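Local atomic coordinates of DNA repair and telomere maintenance protein nbs1 (Schizosaccharomyces pombe, PDB entry 3HUF), a protein that serves in the MRN complex as a phosphoprotein-binding adaptor for DNA double-strand break repair, telomere maintenance and meiosis, here as its N-terminal FHA and tandem BRCT domains. Residues K14-F19 with E189-D194; Q182-V187 with A195-D200; I3-G8 with N110-S115. All coordinates share one frame; numbering follows the deposited sequence.

Interaction 1 of 3, residues K14-F19 with E189-D194; sequences KSRILF and ESVIED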
loop_
_atom_site.group_PDB
_atom_site.type_symbol
_atom_site.label_atom_id
_atom_site.label_comp_id
_atom_site.label_asym_id
_atom_site.label_seq_id
_atom_site.Cartn_x
_atom_site.Cartn_y
_atom_site.Cartn_z
ATOM N N LYS A 14 23.150 2.938 -9.412
ATOM C CA LYS A 14 21.936 2.143 -9.346
ATOM C C LYS A 14 21.291 2.205 -7.964
ATOM O O LYS A 14 21.973 2.460 -6.967
ATOM C CB LYS A 14 22.260 0.696 -9.720
ATOM C CG LYS A 14 22.678 0.602 -11.175
ATOM C CD LYS A 14 22.998 -0.790 -11.614
ATOM C CE LYS A 14 22.763 -0.919 -13.131
ATOM N NZ LYS A 14 23.000 0.360 -13.918
ATOM N N SER A 15 19.975 2.008 -7.921
ATOM C CA SER A 15 19.261 1.800 -6.655
ATOM C C SER A 15 18.935 0.326 -6.494
ATOM O O SER A 15 19.127 -0.468 -7.415
ATOM C CB SER A 15 17.998 2.650 -6.563
ATOM O OG SER A 15 17.044 2.244 -7.528
ATOM N N ARG A 16 18.482 -0.066 -5.313
ATOM C CA ARG A 16 18.170 -1.470 -5.106
ATOM C C ARG A 16 17.095 -1.667 -4.059
ATOM O O ARG A 16 17.159 -1.093 -2.985
ATOM C CB ARG A 16 19.432 -2.250 -4.716
ATOM C CG ARG A 16 19.125 -3.697 -4.368
ATOM C CD ARG A 16 20.335 -4.562 -4.382
ATOM N NE ARG A 16 19.987 -5.920 -3.980
ATOM C CZ ARG A 16 20.879 -6.877 -3.754
ATOM N NH1 ARG A 16 22.178 -6.627 -3.903
ATOM N NH2 ARG A 16 20.467 -8.088 -3.386
ATOM N N ILE A 17 16.111 -2.496 -4.384
ATOM C CA ILE A 17 15.087 -2.887 -3.418
ATOM C C ILE A 17 15.606 -4.004 -2.489
ATOM O O ILE A 17 16.050 -5.049 -2.950
ATOM C CB ILE A 17 13.824 -3.373 -4.135
ATOM C CG1 ILE A 17 13.238 -2.250 -4.985
ATOM C CG2 ILE A 17 12.778 -3.771 -3.143
ATOM C CD1 ILE A 17 12.172 -2.775 -5.912
ATOM N N LEU A 18 15.548 -3.766 -1.186
ATOM C CA LEU A 18 16.044 -4.722 -0.211
ATOM C C LEU A 18 14.881 -5.444 0.457
ATOM O O LEU A 18 14.040 -4.844 1.080
ATOM C CB LEU A 18 16.901 -4.002 0.859
ATOM C CG LEU A 18 18.155 -3.273 0.355
ATOM C CD1 LEU A 18 18.991 -2.750 1.574
ATOM C CD2 LEU A 18 19.016 -4.180 -0.570
ATOM N N PHE A 19 14.859 -6.754 0.352
ATOM C CA PHE A 19 13.822 -7.535 0.983
ATOM C C PHE A 19 14.288 -7.956 2.380
ATOM O O PHE A 19 15.475 -7.896 2.668
ATOM C CB PHE A 19 13.525 -8.758 0.117
ATOM C CG PHE A 19 13.259 -8.425 -1.312
ATOM C CD1 PHE A 19 14.062 -8.948 -2.322
ATOM C CD2 PHE A 19 12.207 -7.603 -1.662
ATOM C CE1 PHE A 19 13.806 -8.650 -3.664
ATOM C CE2 PHE A 19 11.943 -7.303 -2.984
ATOM C CZ PHE A 19 12.755 -7.821 -3.989
ATOM N N GLU A 189 14.362 -13.388 -5.443
ATOM C CA GLU A 189 15.774 -13.621 -5.702
ATOM C C GLU A 189 16.455 -12.509 -6.545
ATOM O O GLU A 189 17.680 -12.519 -6.751
ATOM C CB GLU A 189 15.942 -15.001 -6.352
ATOM C CG GLU A 189 15.937 -16.167 -5.350
ATOM C CD GLU A 189 14.546 -16.706 -4.983
ATOM O OE1 GLU A 189 13.582 -15.912 -4.861
ATOM O OE2 GLU A 189 14.420 -17.943 -4.795
ATOM N N SER A 190 15.655 -11.551 -7.002
ATOM C CA SER A 190 16.086 -10.557 -7.971
ATOM C C SER A 190 16.785 -9.359 -7.373
ATOM O O SER A 190 16.478 -8.937 -6.254
ATOM C CB SER A 190 14.872 -10.054 -8.746
ATOM O OG SER A 190 14.462 -11.064 -9.636
ATOM N N VAL A 191 17.717 -8.804 -8.132
ATOM C CA VAL A 191 18.249 -7.502 -7.800
ATOM C C VAL A 191 17.700 -6.458 -8.774
ATOM O O VAL A 191 18.039 -6.395 -9.930
ATOM C CB VAL A 191 19.808 -7.471 -7.486
ATOM C CG1 VAL A 191 20.495 -8.827 -7.738
ATOM C CG2 VAL A 191 20.531 -6.278 -8.131
ATOM N N ILE A 192 16.754 -5.691 -8.263
ATOM C CA ILE A 192 16.006 -4.746 -9.051
ATOM C C ILE A 192 16.025 -3.394 -8.352
ATOM O O ILE A 192 16.204 -3.319 -7.150
ATOM C CB ILE A 192 14.541 -5.236 -9.243
ATOM C CG1 ILE A 192 13.870 -5.462 -7.887
ATOM C CG2 ILE A 192 14.514 -6.515 -10.154
ATOM C CD1 ILE A 192 12.451 -5.982 -7.981
ATOM N N GLU A 193 15.808 -2.350 -9.138
ATOM C CA GLU A 193 15.907 -0.985 -8.706
ATOM C C GLU A 193 14.595 -0.444 -8.137
ATOM O O GLU A 193 13.538 -1.054 -8.291
ATOM C CB GLU A 193 16.362 -0.154 -9.904
ATOM C CG GLU A 193 17.759 -0.553 -10.414
ATOM C CD GLU A 193 18.392 0.506 -11.289
ATOM O OE1 GLU A 193 18.801 1.564 -10.759
ATOM O OE2 GLU A 193 18.512 0.269 -12.520
ATOM N N ASP A 194 14.694 0.702 -7.478
ATOM C CA ASP A 194 13.582 1.444 -6.909
ATOM C C ASP A 194 12.387 1.519 -7.866
ATOM O O ASP A 194 12.552 1.738 -9.054
ATOM C CB ASP A 194 14.091 2.861 -6.630
ATOM C CG ASP A 194 13.095 3.740 -5.889
ATOM O OD1 ASP A 194 12.083 3.253 -5.383
ATOM O OD2 ASP A 194 13.354 4.950 -5.811
HETATM O O HOH W 1 17.721 -9.472 -3.769
HETATM O O HOH W 2 16.573 -6.262 -5.350
#

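Interaction 2 of 3, residues Q182-V187 with A195-D200; sequences QYLSTV and ASLMPD. With SCN (thiocyanate ion), chain E.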
loop_
_atom_site.group_PDB
_atom_site.type_symbol
_atom_site.label_atom_id
_atom_site.label_comp_id
_atom_site.label_asym_id
_atom_site.label_seq_id
_atom_site.Cartn_x
_atom_site.Cartn_y
_atom_site.Cartn_z
ATOM N N GLN A 182 0.808 -12.909 -9.031
ATOM C CA GLN A 182 1.642 -13.884 -9.728
ATOM C C GLN A 182 2.987 -13.269 -10.156
ATOM O O GLN A 182 4.036 -13.893 -10.007
ATOM C CB GLN A 182 0.883 -14.486 -10.923
ATOM C CG GLN A 182 -0.263 -15.405 -10.494
ATOM C CD GLN A 182 -1.088 -15.909 -11.664
ATOM O OE1 GLN A 182 -0.746 -15.667 -12.826
ATOM N NE2 GLN A 182 -2.179 -16.622 -11.368
ATOM N N TYR A 183 2.931 -12.038 -10.664
ATOM C CA TYR A 183 4.118 -11.243 -10.930
ATOM C C TYR A 183 4.984 -11.072 -9.680
ATOM O O TYR A 183 6.172 -11.366 -9.724
ATOM C CB TYR A 183 3.730 -9.891 -11.526
ATOM C CG TYR A 183 4.844 -8.869 -11.611
ATOM C CD1 TYR A 183 5.966 -9.094 -12.399
ATOM C CD2 TYR A 183 4.758 -7.655 -10.926
ATOM C CE1 TYR A 183 6.993 -8.144 -12.480
ATOM C CE2 TYR A 183 5.775 -6.702 -11.005
ATOM C CZ TYR A 183 6.882 -6.952 -11.788
ATOM O OH TYR A 183 7.898 -6.017 -11.878
ATOM N N LEU A 184 4.413 -10.623 -8.565
ATOM C CA LEU A 184 5.203 -10.510 -7.319
ATOM C C LEU A 184 5.877 -11.809 -6.855
ATOM O O LEU A 184 6.950 -11.779 -6.248
ATOM C CB LEU A 184 4.370 -9.936 -6.181
ATOM C CG LEU A 184 3.901 -8.491 -6.318
ATOM C CD1 LEU A 184 3.167 -8.063 -5.063
ATOM C CD2 LEU A 184 5.075 -7.556 -6.608
ATOM N N SER A 185 5.276 -12.955 -7.163
ATOM C CA SER A 185 5.847 -14.233 -6.734
ATOM C C SER A 185 7.147 -14.550 -7.504
ATOM O O SER A 185 7.871 -15.488 -7.162
ATOM C CB SER A 185 4.820 -15.367 -6.857
ATOM O OG SER A 185 4.642 -15.764 -8.204
ATOM N N THR A 186 7.431 -13.730 -8.518
ATOM C CA THR A 186 8.591 -13.868 -9.405
ATOM C C THR A 186 9.913 -13.297 -8.825
ATOM O O THR A 186 10.999 -13.780 -9.158
ATOM C CB THR A 186 8.262 -13.206 -10.790
ATOM O OG1 THR A 186 7.488 -14.113 -11.592
ATOM C CG2 THR A 186 9.507 -12.780 -11.550
ATOM N N VAL A 187 9.809 -12.314 -7.932
ATOM C CA VAL A 187 10.890 -11.327 -7.702
ATOM C C VAL A 187 11.866 -11.425 -6.495
ATOM O O VAL A 187 12.765 -10.575 -6.388
ATOM C CB VAL A 187 10.308 -9.876 -7.657
ATOM C CG1 VAL A 187 9.555 -9.531 -8.942
ATOM C CG2 VAL A 187 9.420 -9.682 -6.455
ATOM N N ALA A 195 11.193 1.334 -7.326
ATOM C CA ALA A 195 9.945 1.492 -8.069
ATOM C C ALA A 195 9.692 0.433 -9.136
ATOM O O ALA A 195 8.827 0.615 -9.979
ATOM C CB ALA A 195 9.827 2.890 -8.657
ATOM N N SER A 196 10.436 -0.670 -9.095
ATOM C CA SER A 196 10.294 -1.727 -10.111
ATOM C C SER A 196 8.944 -2.454 -10.194
ATOM O O SER A 196 8.579 -2.932 -11.257
ATOM C CB SER A 196 11.361 -2.788 -9.917
ATOM O OG SER A 196 12.535 -2.382 -10.531
ATOM N N LEU A 197 8.241 -2.564 -9.081
ATOM C CA LEU A 197 6.996 -3.335 -9.003
ATOM C C LEU A 197 5.728 -2.469 -9.046
ATOM O O LEU A 197 4.623 -2.987 -9.226
ATOM C CB LEU A 197 6.990 -4.202 -7.721
ATOM C CG LEU A 197 8.278 -4.999 -7.418
ATOM C CD1 LEU A 197 8.275 -5.623 -6.010
ATOM C CD2 LEU A 197 8.537 -6.039 -8.485
ATOM N N MET A 198 5.898 -1.158 -8.884
ATOM C CA MET A 198 4.777 -0.222 -8.743
ATOM C C MET A 198 4.016 0.113 -10.014
ATOM O O MET A 198 2.782 0.160 -9.974
ATOM C CB MET A 198 5.212 1.115 -8.108
ATOM C CG MET A 198 5.688 1.082 -6.699
ATOM S SD MET A 198 4.669 0.143 -5.547
ATOM C CE MET A 198 5.091 0.984 -4.016
ATOM N N PRO A 199 4.725 0.437 -11.119
ATOM C CA PRO A 199 3.982 0.738 -12.325
ATOM C C PRO A 199 3.154 -0.422 -12.879
ATOM O O PRO A 199 2.163 -0.181 -13.546
ATOM C CB PRO A 199 5.091 1.121 -13.328
ATOM C CG PRO A 199 6.221 1.568 -12.484
ATOM C CD PRO A 199 6.172 0.611 -11.347
ATOM N N ASP A 200 3.568 -1.666 -12.638
ATOM C CA ASP A 200 2.823 -2.818 -13.161
ATOM C C ASP A 200 1.517 -2.928 -12.411
ATOM O O ASP A 200 0.519 -3.359 -12.971
ATOM C CB ASP A 200 3.586 -4.138 -13.011
ATOM C CG ASP A 200 4.675 -4.319 -14.060
ATOM O OD1 ASP A 200 5.854 -4.480 -13.666
ATOM O OD2 ASP A 200 4.380 -4.309 -15.263
HETATM S S SCN E . 9.839 0.078 -4.267
HETATM C C SCN E . 8.887 -0.884 -5.388
HETATM N N SCN E . 8.441 -1.414 -6.348
#

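Interaction 3 of 3, residues I3-G8 with N110-S115; sequences IIEAEG and NAYWRS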
loop_
_atom_site.group_PDB
_atom_site.type_symbol
_atom_site.label_atom_id
_atom_site.label_comp_id
_atom_site.label_asym_id
_atom_site.label_seq_id
_atom_site.Cartn_x
_atom_site.Cartn_y
_atom_site.Cartn_z
ATOM N N ILE A 3 14.359 0.556 0.011
ATOM C CA ILE A 3 15.185 0.815 -1.161
ATOM C C ILE A 3 16.456 1.518 -0.716
ATOM O O ILE A 3 16.408 2.310 0.223
ATOM C CB ILE A 3 14.468 1.733 -2.149
ATOM C CG1 ILE A 3 13.117 1.133 -2.569
ATOM C CG2 ILE A 3 15.358 2.021 -3.358
ATOM C CD1 ILE A 3 11.978 1.929 -1.961
ATOM N N ILE A 4 17.592 1.199 -1.348
ATOM C CA ILE A 4 18.821 1.994 -1.168
ATOM C C ILE A 4 19.342 2.600 -2.478
ATOM O O ILE A 4 19.207 2.024 -3.543
ATOM C CB ILE A 4 19.976 1.204 -0.475
ATOM C CG1 ILE A 4 20.363 -0.034 -1.287
ATOM C CG2 ILE A 4 19.580 0.836 0.946
ATOM C CD1 ILE A 4 21.673 -0.676 -0.873
ATOM N N GLU A 5 19.921 3.779 -2.368
ATOM C CA GLU A 5 20.645 4.395 -3.454
ATOM C C GLU A 5 21.706 5.282 -2.822
ATOM O O GLU A 5 21.702 5.470 -1.605
ATOM C CB GLU A 5 19.712 5.200 -4.379
ATOM C CG GLU A 5 18.897 6.260 -3.681
ATOM C CD GLU A 5 18.049 7.080 -4.651
ATOM O OE1 GLU A 5 17.982 6.718 -5.851
ATOM O OE2 GLU A 5 17.454 8.092 -4.215
ATOM N N ALA A 6 22.617 5.815 -3.636
ATOM C CA ALA A 6 23.681 6.675 -3.122
ATOM C C ALA A 6 24.051 7.730 -4.138
ATOM O O ALA A 6 23.712 7.612 -5.320
ATOM C CB ALA A 6 24.892 5.864 -2.777
ATOM N N GLU A 7 24.736 8.764 -3.660
ATOM C CA GLU A 7 25.318 9.790 -4.514
ATOM C C GLU A 7 26.727 9.320 -4.820
ATOM O O GLU A 7 27.214 8.358 -4.212
ATOM C CB GLU A 7 25.347 11.145 -3.798
ATOM C CG GLU A 7 25.195 12.347 -4.718
ATOM C CD GLU A 7 23.812 12.989 -4.621
ATOM O OE1 GLU A 7 23.456 13.437 -3.505
ATOM O OE2 GLU A 7 23.101 13.055 -5.658
ATOM N N GLY A 8 27.397 9.997 -5.743
ATOM C CA GLY A 8 28.642 9.480 -6.281
ATOM C C GLY A 8 28.288 8.187 -7.001
ATOM O O GLY A 8 27.097 7.862 -7.221
ATOM N N ASN A 110 21.834 5.877 1.047
ATOM C CA ASN A 110 20.555 6.399 1.493
ATOM C C ASN A 110 19.442 5.357 1.358
ATOM O O ASN A 110 19.024 5.009 0.232
ATOM C CB ASN A 110 20.229 7.683 0.730
ATOM C CG ASN A 110 21.401 8.664 0.730
ATOM O OD1 ASN A 110 21.981 8.955 1.782
ATOM N ND2 ASN A 110 21.751 9.179 -0.445
ATOM N N ALA A 111 18.983 4.861 2.512
ATOM C CA ALA A 111 17.883 3.901 2.588
ATOM C C ALA A 111 16.590 4.637 2.924
ATOM O O ALA A 111 16.564 5.509 3.798
ATOM C CB ALA A 111 18.176 2.795 3.632
ATOM N N TYR A 112 15.537 4.331 2.179
ATOM C CA TYR A 112 14.241 4.939 2.394
ATOM C C TYR A 112 13.152 3.907 2.179
ATOM O O TYR A 112 13.289 2.980 1.391
ATOM C CB TYR A 112 13.987 6.167 1.521
ATOM C CG TYR A 112 14.303 5.976 0.056
ATOM C CD1 TYR A 112 13.284 5.665 -0.867
ATOM C CD2 TYR A 112 15.612 6.086 -0.415
ATOM C CE1 TYR A 112 13.564 5.471 -2.229
ATOM C CE2 TYR A 112 15.905 5.878 -1.772
ATOM C CZ TYR A 112 14.871 5.586 -2.675
ATOM O OH TYR A 112 15.160 5.401 -4.013
ATOM N N TRP A 113 12.072 4.087 2.920
ATOM C CA TRP A 113 10.949 3.183 2.857
ATOM C C TRP A 113 9.937 3.766 1.883
ATOM O O TRP A 113 9.588 4.942 1.991
ATOM C CB TRP A 113 10.351 3.055 4.268
ATOM C CG TRP A 113 9.096 2.240 4.348
ATOM C CD1 TRP A 113 7.811 2.707 4.435
ATOM C CD2 TRP A 113 9.012 0.811 4.383
ATOM N NE1 TRP A 113 6.932 1.649 4.500
ATOM C CE2 TRP A 113 7.641 0.475 4.490
ATOM C CE3 TRP A 113 9.962 -0.217 4.341
ATOM C CZ2 TRP A 113 7.196 -0.851 4.560
ATOM C CZ3 TRP A 113 9.517 -1.550 4.391
ATOM C CH2 TRP A 113 8.142 -1.852 4.503
ATOM N N ARG A 114 9.498 2.958 0.925
ATOM C CA ARG A 114 8.374 3.314 0.079
ATOM C C ARG A 114 7.139 2.600 0.636
ATOM O O ARG A 114 7.192 1.398 0.874
ATOM C CB ARG A 114 8.632 2.856 -1.367
ATOM C CG ARG A 114 7.602 3.339 -2.404
ATOM C CD ARG A 114 8.078 3.139 -3.902
ATOM N NE ARG A 114 9.206 3.986 -4.326
ATOM C CZ ARG A 114 9.123 5.293 -4.580
ATOM N NH1 ARG A 114 7.961 5.937 -4.430
ATOM N NH2 ARG A 114 10.206 5.973 -4.964
ATOM N N SER A 115 6.047 3.342 0.831
ATOM C CA SER A 115 4.775 2.789 1.316
ATOM C C SER A 115 4.208 1.749 0.384
ATOM O O SER A 115 4.108 1.968 -0.822
ATOM C CB SER A 115 3.729 3.893 1.464
ATOM O OG SER A 115 4.053 4.735 2.544
HETATM O O HOH W 3 24.918 9.720 -1.131
#

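Interaction 1 of 3, residues K14-F19 with E189-D194
S15 is held by E193 and D194, through its backbone N and its hydroxyl. S15 N donates to E193 OE1 at 3.1 Å, on the anti side of the carboxylate and 25° out of its plane, while D194 N donates to S15 OG at 2.8 Å. A chi1 of 66° tucks the hydroxyl in over its own backbone to meet that amide. Without the hydroxyl, as with an alanine here, the D194 amide would probably lose this acceptor and that end of the loop be less firmly held. Further along, the I17 N to I192 O bond, 2.9 Å and nearly straight at 170°, ties the two backbones, and I17 CD1 packs on I192 CG1 at 3.7 Å. V191 CB lies over one face of the R16 guanidinium, 3.8 Å from R16 NE; R16 itself is anchored by the carbonyls of D32 and H35. One water accepts from R16 NH2 and donates to S190 O; another accepts from I192 N beside I17 O. In this domain-to-domain packing, the loop between helices 178-184 and 198-209 docks on strand 16-18, an edge strand of what is probably the FHA sheet, which pairs on its other side with strand 2-6.

Interaction 2 of 3, residues Q182-V187 with A195-D200
The last part of helix 178-184 of the first BRCT domain, with the type I beta turn from L184 to V187, meets the start of helix 198-209 here. L197 is the hub, its two methyls reaching different partners. L197 CD1 packs on L184 CD2 at 3.8 Å. L197 CD2 lies 3.7 Å from V187 CG1, and the same L197 CD2 is 3.8 Å from Y183 CE2. A chi1 of 169° swings the Y183 ring away from its own backbone N and across to the second segment. There Y183 OH is within weak hydrogen-bonding distance of S196 O (3.2 Å), but D200 OD1, 3.1 Å from Y183 OH, may compete for the same proton. The D200 carboxylate plane is turned 68° from the ring, and the side chains cross at about a right angle. The amide N of L197 donates to the nitrogen of a thiocyanate ion at 3.0 Å, a guest probably left from crystallisation. S185 OG returns to Q182 O at 2.7 Å, within the L184-V187 turn region. Around this joint, L184 packs on L133 of helix 123-134, V187 touches L136 and L197 rests on I192, while Y180 of helix 178-184 bonds to the L197 carbonyl.

Interaction 3 of 3, residues I3-G8 with N110-S115
I3 to E5 pair with N110 to Y112 as antiparallel strands, their axes 4.7 Å apart at closest and their directions 149° apart. Reciprocal bonds join I3 with Y112 (I3 N to Y112 O 3.0 Å, Y112 N to I3 O 2.9 Å) and E5 with N110, where N110 N reaches E5 O at 2.7 Å. The I4-A111 pair between them is non-hydrogen-bonded, and on its face of the sheet I4 CG2 meets A111 CB at 3.6 Å. The other face carries I3, E5, N110 and Y112. There a chi1 of 48° folds the Y112 ring back over its own backbone, toward strand 2-6. I3 CB sits over one face of this ring in a CH-pi contact, 4.1 Å from the Y112 ring centroid and offset toward the rim, while E5 CG comes to the ring edge in plane, 3.6 Å from Y112 CE2. Beyond the ring, Y112 OH bonds to D194, whose carboxylate also forms a salt bridge with R114, so one acid holds both side chains. I3 CD1 closes against R114 CB at 3.5 Å. At the far end a water accepts from both E7 N and N110 ND2. The pair lies inside an antiparallel sheet, with strand 16-18 beyond 2-6 and strand 97-102 beyond 109-113. Strands 2-6 and 109-113 are probably the first and last strands of the FHA sandwich, an arrangement consistent with the two-sheet beta-sandwich of FHA domains, in which the N- and C-terminal strands are neighbours.

From the N terminus, strand 2-6 opens interaction 3, which closes about a hundred residues later at 110-115 and so brings together what are probably the first and last strands of the FHA sandwich. Segment 14-19 follows strand 2-6 and pairs with it in the same sheet, but its own partner, 189-194, comes only after the BRCT 1 helix 178-184; interactions 1 and 3 therefore cross. Interaction 2 closes a short loop, 182-187 with 195-200, which contains 189-194, so interactions 1 and 2 cross as well. Interactions 2 and 3 are in series. D194 bridges interactions 1 and 3, while I192 against L197 bridges 1 and 2, tying what is probably the FHA sheet to helix 178-184 and the start of helix 198-209.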